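Local coordinates for biofilm-associated surface protein (Staphylococcus aureus, PDB 7C7U) that is a calcium-binding, cell wall-anchored surface protein that probably acts in staphylococcal biofilm formation and in the modulation of functional amyloid, at residues Y253-D258 and L294-V299; E266-H271 and V325-K330. All blocks are in the same frame, centred on the assembly; numbering follows the deposited sequence.

Contacts 1 and 2 illustrate how a beta sandwich is assembled: one joins the two sheets, the other builds one of them. Along the chain the segments alternate, 253-258, 266-271, 294-299 and 325-330, and the two centres lie about 10 Å apart. Contact 2 pairs strands 265-272 and 323-331 inside a five-stranded antiparallel sheet. Contact 1 sets strand 252-257, of a four-stranded antiparallel sheet, against the chain leaving strand 290-294, the outermost strand beside 265-272. Leu-294 N probably hydrogen-bonds to Val-268 O, at 2.8 Å, and Tyr-253 packs on Val-325, so both contacts border the same hydrophobic interior; none of their residues is a calcium ligand.

Contact 1. Residues Y253-D258 and L294-V299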
ATOM      1  N   TYR A 253     -14.583  18.417  22.914  1.00 32.04           N
ATOM      2  CA  TYR A 253     -14.199  17.334  22.026  1.00 30.20           C
ATOM      3  C   TYR A 253     -13.110  16.502  22.698  1.00 31.07           C
ATOM      4  O   TYR A 253     -12.127  17.051  23.209  1.00 31.74           O
ATOM      5  CB  TYR A 253     -13.699  17.862  20.678  1.00 28.94           C
ATOM      6  CG  TYR A 253     -13.405  16.749  19.707  1.00 30.16           C
ATOM      7  CD1 TYR A 253     -14.423  15.909  19.270  1.00 27.84           C
ATOM      8  CD2 TYR A 253     -12.101  16.526  19.224  1.00 26.20           C
ATOM      9  CE1 TYR A 253     -14.171  14.876  18.407  1.00 28.07           C
ATOM     10  CE2 TYR A 253     -11.847  15.497  18.369  1.00 29.75           C
ATOM     11  CZ  TYR A 253     -12.872  14.688  17.946  1.00 30.30           C
ATOM     12  OH  TYR A 253     -12.599  13.673  17.073  1.00 29.94           O
ATOM     13  N   ASN A 254     -13.277  15.182  22.663  1.00 29.15           N
ATOM     14  CA  ASN A 254     -12.429  14.230  23.370  1.00 28.88           C
ATOM     15  C   ASN A 254     -11.862  13.240  22.363  1.00 29.99           C
ATOM     16  O   ASN A 254     -12.558  12.832  21.430  1.00 30.66           O
ATOM     17  CB  ASN A 254     -13.240  13.479  24.448  1.00 27.25           C
ATOM     18  CG  ASN A 254     -13.982  14.420  25.375  1.00 30.60           C
ATOM     19  OD1 ASN A 254     -13.512  14.731  26.468  1.00 31.79           O
ATOM     20  ND2 ASN A 254     -15.143  14.910  24.925  1.00 27.70           N
ATOM     21  N   TYR A 255     -10.605  12.841  22.543  1.00 33.03           N
ATOM     22  CA  TYR A 255      -9.944  12.021  21.536  1.00 27.29           C
ATOM     23  C   TYR A 255      -9.005  11.035  22.225  1.00 29.33           C
ATOM     24  O   TYR A 255      -8.462  11.310  23.298  1.00 28.02           O
ATOM     25  CB  TYR A 255      -9.202  12.913  20.490  1.00 28.19           C
ATOM     26  CG  TYR A 255      -8.437  14.038  21.140  1.00 29.74           C
ATOM     27  CD1 TYR A 255      -7.108  13.861  21.527  1.00 28.81           C
ATOM     28  CD2 TYR A 255      -9.055  15.246  21.436  1.00 28.14           C
ATOM     29  CE1 TYR A 255      -6.411  14.878  22.163  1.00 33.97           C
ATOM     30  CE2 TYR A 255      -8.379  16.268  22.078  1.00 30.11           C
ATOM     31  CZ  TYR A 255      -7.058  16.077  22.449  1.00 32.12           C
ATOM     32  OH  TYR A 255      -6.378  17.090  23.096  1.00 30.88           O
ATOM     33  N   GLN A 256      -8.875   9.851  21.631  1.00 29.43           N
ATOM     34  CA  GLN A 256      -8.002   8.797  22.140  1.00 29.37           C
ATOM     35  C   GLN A 256      -7.048   8.399  21.022  1.00 27.38           C
ATOM     36  O   GLN A 256      -7.488   7.983  19.946  1.00 26.10           O
ATOM     37  CB  GLN A 256      -8.819   7.592  22.628  1.00 30.70           C
ATOM     38  CG  GLN A 256      -9.868   7.953  23.731  1.00 28.07           C
ATOM     39  CD  GLN A 256     -10.471   6.725  24.430  1.00 34.02           C
ATOM     40  OE1 GLN A 256     -10.476   5.625  23.881  1.00 35.65           O
ATOM     41  NE2 GLN A 256     -11.002   6.921  25.646  1.00 32.20           N
ATOM     42  N   ILE A 257      -5.744   8.540  21.262  1.00 30.51           N
ATOM     43  CA  ILE A 257      -4.719   8.187  20.274  1.00 29.30           C
ATOM     44  C   ILE A 257      -4.027   6.918  20.760  1.00 31.53           C
ATOM     45  O   ILE A 257      -3.602   6.847  21.916  1.00 32.27           O
ATOM     46  CB  ILE A 257      -3.712   9.337  20.067  1.00 32.70           C
ATOM     47  CG1 ILE A 257      -4.430  10.671  19.846  1.00 33.50           C
ATOM     48  CG2 ILE A 257      -2.720   9.053  18.886  1.00 32.94           C
ATOM     49  CD1 ILE A 257      -5.281  10.719  18.570  1.00 33.73           C
ATOM     50  N   ASP A 258      -3.938   5.911  19.890  1.00 31.93           N
ATOM     51  CA  ASP A 258      -3.316   4.638  20.245  1.00 34.96           C
ATOM     52  C   ASP A 258      -1.958   4.862  20.907  1.00 35.80           C
ATOM     53  O   ASP A 258      -1.077   5.511  20.336  1.00 33.87           O
ATOM     54  CB  ASP A 258      -3.154   3.779  18.989  1.00 31.41           C
ATOM     55  CG  ASP A 258      -2.831   2.334  19.306  1.00 33.25           C
ATOM     56  OD1 ASP A 258      -1.835   2.076  20.013  1.00 39.60           O
ATOM     57  OD2 ASP A 258      -3.574   1.446  18.859  1.00 32.41           O
ATOM     58  N   LEU A 294      -3.185  20.214  20.196  1.00 39.06           N
ATOM     59  CA  LEU A 294      -3.834  19.312  21.133  1.00 38.13           C
ATOM     60  C   LEU A 294      -2.801  18.654  22.034  1.00 42.71           C
ATOM     61  O   LEU A 294      -1.684  18.353  21.609  1.00 44.66           O
ATOM     62  CB  LEU A 294      -4.633  18.226  20.404  1.00 36.06           C
ATOM     63  CG  LEU A 294      -5.774  18.693  19.506  1.00 30.88           C
ATOM     64  CD1 LEU A 294      -6.294  17.545  18.635  1.00 26.82           C
ATOM     65  CD2 LEU A 294      -6.896  19.256  20.387  1.00 35.04           C
ATOM     66  N   THR A 295      -3.189  18.408  23.276  1.00 38.81           N
ATOM     67  CA  THR A 295      -2.348  17.663  24.195  1.00 44.46           C
ATOM     68  C   THR A 295      -2.972  16.303  24.470  1.00 46.61           C
ATOM     69  O   THR A 295      -4.201  16.154  24.475  1.00 39.85           O
ATOM     70  CB  THR A 295      -2.136  18.412  25.510  1.00 46.52           C
ATOM     71  OG1 THR A 295      -3.262  18.201  26.361  1.00 53.14           O
ATOM     72  CG2 THR A 295      -1.960  19.900  25.257  1.00 46.50           C
ATOM     73  N   ILE A 296      -2.102  15.312  24.688  1.00 41.85           N
ATOM     74  CA  ILE A 296      -2.483  13.946  25.023  1.00 40.16           C
ATOM     75  C   ILE A 296      -1.751  13.549  26.294  1.00 42.61           C
ATOM     76  O   ILE A 296      -0.648  14.034  26.566  1.00 50.64           O
ATOM     77  CB  ILE A 296      -2.154  12.966  23.875  1.00 41.43           C
ATOM     78  CG1 ILE A 296      -0.806  13.331  23.250  1.00 43.91           C
ATOM     79  CG2 ILE A 296      -3.246  12.965  22.818  1.00 40.94           C
ATOM     80  CD1 ILE A 296      -0.208  12.245  22.402  1.00 42.50           C
ATOM     81  N   ASP A 297      -2.364  12.666  27.081  1.00 40.55           N
ATOM     82  CA  ASP A 297      -1.710  12.186  28.290  1.00 42.47           C
ATOM     83  C   ASP A 297      -0.881  10.945  27.947  1.00 43.61           C
ATOM     84  O   ASP A 297      -0.736  10.577  26.777  1.00 40.23           O
ATOM     85  CB  ASP A 297      -2.728  11.957  29.415  1.00 38.90           C
ATOM     86  CG  ASP A 297      -3.713  10.829  29.132  1.00 44.34           C
ATOM     87  OD1 ASP A 297      -3.489  10.007  28.223  1.00 42.03           O
ATOM     88  OD2 ASP A 297      -4.747  10.767  29.835  1.00 46.64           O
ATOM     89  N   GLU A 298      -0.349  10.266  28.970  1.00 41.40           N
ATOM     90  CA  GLU A 298       0.620   9.204  28.717  1.00 47.75           C
ATOM     91  C   GLU A 298      -0.006   8.000  28.030  1.00 46.53           C
ATOM     92  O   GLU A 298       0.731   7.153  27.523  1.00 46.52           O
ATOM     93  CB  GLU A 298       1.295   8.740  30.017  1.00 49.29           C
ATOM     94  CG  GLU A 298       0.490   7.710  30.813  1.00 51.73           C
ATOM     95  CD  GLU A 298      -0.630   8.299  31.655  1.00 59.89           C
ATOM     96  OE1 GLU A 298      -0.980   9.490  31.468  1.00 58.80           O
ATOM     97  OE2 GLU A 298      -1.179   7.545  32.492  1.00 63.40           O
ATOM     98  N   VAL A 299      -1.335   7.891  28.008  1.00 45.47           N
ATOM     99  CA  VAL A 299      -2.010   6.793  27.330  1.00 45.54           C
ATOM    100  C   VAL A 299      -2.673   7.237  26.035  1.00 38.82           C
ATOM    101  O   VAL A 299      -3.293   6.416  25.349  1.00 41.87           O
ATOM    102  CB  VAL A 299      -3.026   6.112  28.266  1.00 47.48           C
ATOM    103  CG1 VAL A 299      -4.322   6.901  28.346  1.00 43.61           C
ATOM    104  CG2 VAL A 299      -3.273   4.663  27.844  1.00 56.31           C
TER
HETATM  105  O   HOH W   1      -5.743  19.512  24.269  1.00 37.77           O
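Tyr-255 stands on strand 252-257 with its ring reaching across to the chain that leaves strand 290-294, and three neighbours there meet it from different directions. Leu-294 lies over one face: its CD1 is 4.3 Å from the ring centroid and 15° off the normal, a CH-pi contact displaced toward the rim. Leu-294 CD2 touches Tyr-255 CE2 at 3.7 Å. Ile-296 comes instead to the edge, where Ile-296 CG2 lies in the ring plane, 3.8 Å from Tyr-255 CE1, the two side chains at about a right angle. The same methyl also meets Ile-257 CG1 at 3.9 Å, so one branch bridges two residues of the strand. With CG placed between the backbone N and the carbonyl carbon (chi1 44°), Tyr-255 carries its hydroxyl to the loop backbone. There Tyr-255 OH donates to Thr-295 O at 2.7 Å, tilted 24° from the carbonyl plane, and accepts from a water at 2.8 Å that in turn receives Thr-295 N; the phenol oxygen is thus used both ways. Farther along, Asp-297 OD1 accepts from Val-299 N in an Asx turn and also from Asn-301 N, which ties the turn to the start of strand 301-305. The whole is an arch-like connection between edge strands 290-294 and 301-305 of two facing sheets, as in a beta sandwich, with Tyr-255 of the facing sheet packed against the connecting chain.

Contact 2. Residues E266-H271 and V325-K330; sequences EGVELH and VRVVLK
Strands 267-271 and 325-330 run antiparallel at 158°, their axes 4.7 Å apart, with Glu-269 and Val-328 exchanging two backbone hydrogen bonds and a classic beta bulge where Glu-266 and Gly-267 both face Lys-330. On the sheet face that carries Glu-269, His-271, Val-328 and Lys-330, Val-328 CG2 sits over the centre of the His-271 ring, 3.6 Å from its centroid, in a CH-pi contact. The imidazole is further fixed by His-271 NE2, which donates to Glu-269 OE1 at 3.0 Å in a nearly straight bond (172°), lying in the ring plane and reaching the anti side of the carboxylate. Glu-269 OE2 forms its main salt bridge with Lys-290 of strand 290-294 and a longer one with Lys-330 NZ at 3.4 Å, whose hydrogen bond is weak. A water joins His-271 ND1 to Arg-326 NH1, while Arg-326 NE pairs with Asp-232 on the other flanking strand. The reverse face is aliphatic: Val-268 CG1 meets Val-327 CG1 at 3.8 Å, and Leu-270 CD1 reaches Val-325 CG1. Alternation of this kind, with one face packed on the opposing sheet, is characteristic of strands in a beta sandwich; this pair lies inside the five-stranded sheet, its apolar face turned toward strand 252-257.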
ATOM      1  N   GLU A 266       5.407  13.714  16.942  1.00 36.75           N
ATOM      2  CA  GLU A 266       6.015  14.989  17.300  1.00 43.95           C
ATOM      3  C   GLU A 266       4.979  15.988  17.803  1.00 45.20           C
ATOM      4  O   GLU A 266       5.252  16.749  18.736  1.00 45.96           O
ATOM      5  CB  GLU A 266       6.742  15.584  16.089  1.00 44.32           C
ATOM      6  CG  GLU A 266       7.383  16.954  16.328  1.00 47.76           C
ATOM      7  CD  GLU A 266       8.488  16.904  17.382  1.00 58.09           C
ATOM      8  OE1 GLU A 266       8.169  16.859  18.598  1.00 62.72           O
ATOM      9  OE2 GLU A 266       9.678  16.885  16.983  1.00 60.36           O
ATOM     10  N   GLY A 267       3.796  16.003  17.202  1.00 43.24           N
ATOM     11  CA  GLY A 267       2.761  16.920  17.643  1.00 42.42           C
ATOM     12  C   GLY A 267       1.392  16.448  17.212  1.00 42.04           C
ATOM     13  O   GLY A 267       1.250  15.671  16.261  1.00 37.06           O
ATOM     14  N   VAL A 268       0.378  16.940  17.926  1.00 38.35           N
ATOM     15  CA  VAL A 268      -1.025  16.615  17.683  1.00 40.84           C
ATOM     16  C   VAL A 268      -1.794  17.913  17.489  1.00 36.20           C
ATOM     17  O   VAL A 268      -1.671  18.836  18.299  1.00 37.67           O
ATOM     18  CB  VAL A 268      -1.633  15.802  18.839  1.00 36.98           C
ATOM     19  CG1 VAL A 268      -3.072  15.380  18.507  1.00 37.53           C
ATOM     20  CG2 VAL A 268      -0.777  14.602  19.147  1.00 40.47           C
ATOM     21  N   GLU A 269      -2.587  17.984  16.422  1.00 32.65           N
ATOM     22  CA  GLU A 269      -3.276  19.212  16.045  1.00 34.82           C
ATOM     23  C   GLU A 269      -4.724  18.921  15.687  1.00 33.39           C
ATOM     24  O   GLU A 269      -5.045  17.856  15.155  1.00 31.42           O
ATOM     25  CB  GLU A 269      -2.614  19.879  14.835  1.00 34.40           C
ATOM     26  CG  GLU A 269      -1.104  20.052  14.963  1.00 39.61           C
ATOM     27  CD  GLU A 269      -0.498  20.734  13.739  1.00 44.48           C
ATOM     28  OE1 GLU A 269      -1.117  20.678  12.651  1.00 40.40           O
ATOM     29  OE2 GLU A 269       0.596  21.318  13.869  1.00 46.78           O
ATOM     30  N   LEU A 270      -5.580  19.915  15.911  1.00 32.68           N
ATOM     31  CA  LEU A 270      -6.970  19.871  15.482  1.00 31.14           C
ATOM     32  C   LEU A 270      -7.143  20.717  14.233  1.00 30.20           C
ATOM     33  O   LEU A 270      -6.729  21.884  14.196  1.00 35.24           O
ATOM     34  CB  LEU A 270      -7.896  20.376  16.593  1.00 30.16           C
ATOM     35  CG  LEU A 270      -9.393  20.262  16.325  1.00 32.94           C
ATOM     36  CD1 LEU A 270      -9.804  18.803  16.393  1.00 32.35           C
ATOM     37  CD2 LEU A 270     -10.175  21.083  17.359  1.00 29.92           C
ATOM     38  N   HIS A 271      -7.776  20.142  13.220  1.00 28.52           N
ATOM     39  CA  HIS A 271      -8.048  20.858  11.986  1.00 31.27           C
ATOM     40  C   HIS A 271      -9.553  20.946  11.751  1.00 35.23           C
ATOM     41  O   HIS A 271     -10.325  20.072  12.164  1.00 31.45           O
ATOM     42  CB  HIS A 271      -7.370  20.175  10.792  1.00 31.20           C
ATOM     43  CG  HIS A 271      -5.891  20.379  10.752  1.00 31.12           C
ATOM     44  ND1 HIS A 271      -5.196  20.555   9.572  1.00 33.19           N
ATOM     45  CD2 HIS A 271      -4.978  20.474  11.745  1.00 35.56           C
ATOM     46  CE1 HIS A 271      -3.917  20.733   9.842  1.00 35.00           C
ATOM     47  NE2 HIS A 271      -3.754  20.680  11.150  1.00 34.54           N
ATOM     48  N   VAL A 325     -14.539  16.265  11.838  1.00 29.54           N
ATOM     49  CA  VAL A 325     -13.503  16.685  12.777  1.00 28.62           C
ATOM     50  C   VAL A 325     -12.211  15.966  12.392  1.00 31.72           C
ATOM     51  O   VAL A 325     -12.218  14.751  12.176  1.00 31.11           O
ATOM     52  CB  VAL A 325     -13.878  16.376  14.240  1.00 26.52           C
ATOM     53  CG1 VAL A 325     -12.838  16.948  15.171  1.00 30.03           C
ATOM     54  CG2 VAL A 325     -15.255  16.983  14.592  1.00 30.23           C
ATOM     55  N   ARG A 326     -11.115  16.709  12.276  1.00 29.65           N
ATOM     56  CA  ARG A 326      -9.833  16.115  11.886  1.00 27.51           C
ATOM     57  C   ARG A 326      -8.807  16.273  12.993  1.00 24.64           C
ATOM     58  O   ARG A 326      -8.545  17.390  13.459  1.00 28.79           O
ATOM     59  CB  ARG A 326      -9.293  16.733  10.603  1.00 26.85           C
ATOM     60  CG  ARG A 326      -7.841  16.303  10.294  1.00 26.51           C
ATOM     61  CD  ARG A 326      -7.451  16.705   8.868  1.00 31.86           C
ATOM     62  NE  ARG A 326      -8.014  15.774   7.889  1.00 36.66           N
ATOM     63  CZ  ARG A 326      -7.908  15.896   6.571  1.00 39.91           C
ATOM     64  NH1 ARG A 326      -7.263  16.939   6.051  1.00 38.37           N
ATOM     65  NH2 ARG A 326      -8.453  14.978   5.779  1.00 38.48           N
ATOM     66  N   VAL A 327      -8.190  15.168  13.385  1.00 29.29           N
ATOM     67  CA  VAL A 327      -7.028  15.194  14.261  1.00 27.82           C
ATOM     68  C   VAL A 327      -5.812  14.820  13.422  1.00 26.97           C
ATOM     69  O   VAL A 327      -5.856  13.844  12.668  1.00 24.43           O
ATOM     70  CB  VAL A 327      -7.195  14.246  15.456  1.00 25.37           C
ATOM     71  CG1 VAL A 327      -5.916  14.228  16.313  1.00 27.30           C
ATOM     72  CG2 VAL A 327      -8.391  14.695  16.311  1.00 27.33           C
ATOM     73  N   VAL A 328      -4.736  15.588  13.558  1.00 28.23           N
ATOM     74  CA  VAL A 328      -3.508  15.376  12.780  1.00 30.92           C
ATOM     75  C   VAL A 328      -2.385  14.965  13.719  1.00 28.18           C
ATOM     76  O   VAL A 328      -2.079  15.680  14.681  1.00 33.71           O
ATOM     77  CB  VAL A 328      -3.118  16.633  11.990  1.00 29.44           C
ATOM     78  CG1 VAL A 328      -1.801  16.365  11.167  1.00 31.61           C
ATOM     79  CG2 VAL A 328      -4.255  17.055  11.065  1.00 30.29           C
ATOM     80  N   LEU A 329      -1.750  13.830  13.429  1.00 31.77           N
ATOM     81  CA  LEU A 329      -0.582  13.372  14.172  1.00 26.72           C
ATOM     82  C   LEU A 329       0.623  13.580  13.261  1.00 35.02           C
ATOM     83  O   LEU A 329       0.732  12.917  12.227  1.00 29.11           O
ATOM     84  CB  LEU A 329      -0.703  11.905  14.561  1.00 31.04           C
ATOM     85  CG  LEU A 329      -2.036  11.345  15.034  1.00 36.98           C
ATOM     86  CD1 LEU A 329      -1.829   9.856  15.240  1.00 36.41           C
ATOM     87  CD2 LEU A 329      -2.507  12.049  16.314  1.00 31.32           C
ATOM     88  N   LYS A 330       1.507  14.499  13.640  1.00 31.38           N
ATOM     89  CA  LYS A 330       2.722  14.761  12.883  1.00 33.67           C
ATOM     90  C   LYS A 330       3.802  13.773  13.317  1.00 35.46           C
ATOM     91  O   LYS A 330       4.180  13.736  14.495  1.00 37.10           O
ATOM     92  CB  LYS A 330       3.174  16.204  13.103  1.00 37.83           C
ATOM     93  CG  LYS A 330       2.350  17.222  12.344  1.00 41.83           C
ATOM     94  CD  LYS A 330       3.044  18.585  12.267  1.00 52.65           C
ATOM     95  CE  LYS A 330       2.271  19.535  11.356  1.00 52.40           C
ATOM     96  NZ  LYS A 330       2.828  20.919  11.306  1.00 57.74           N
TER
HETATM   97  O   HOH W   2      -6.061  19.659   6.941  1.00 38.01           O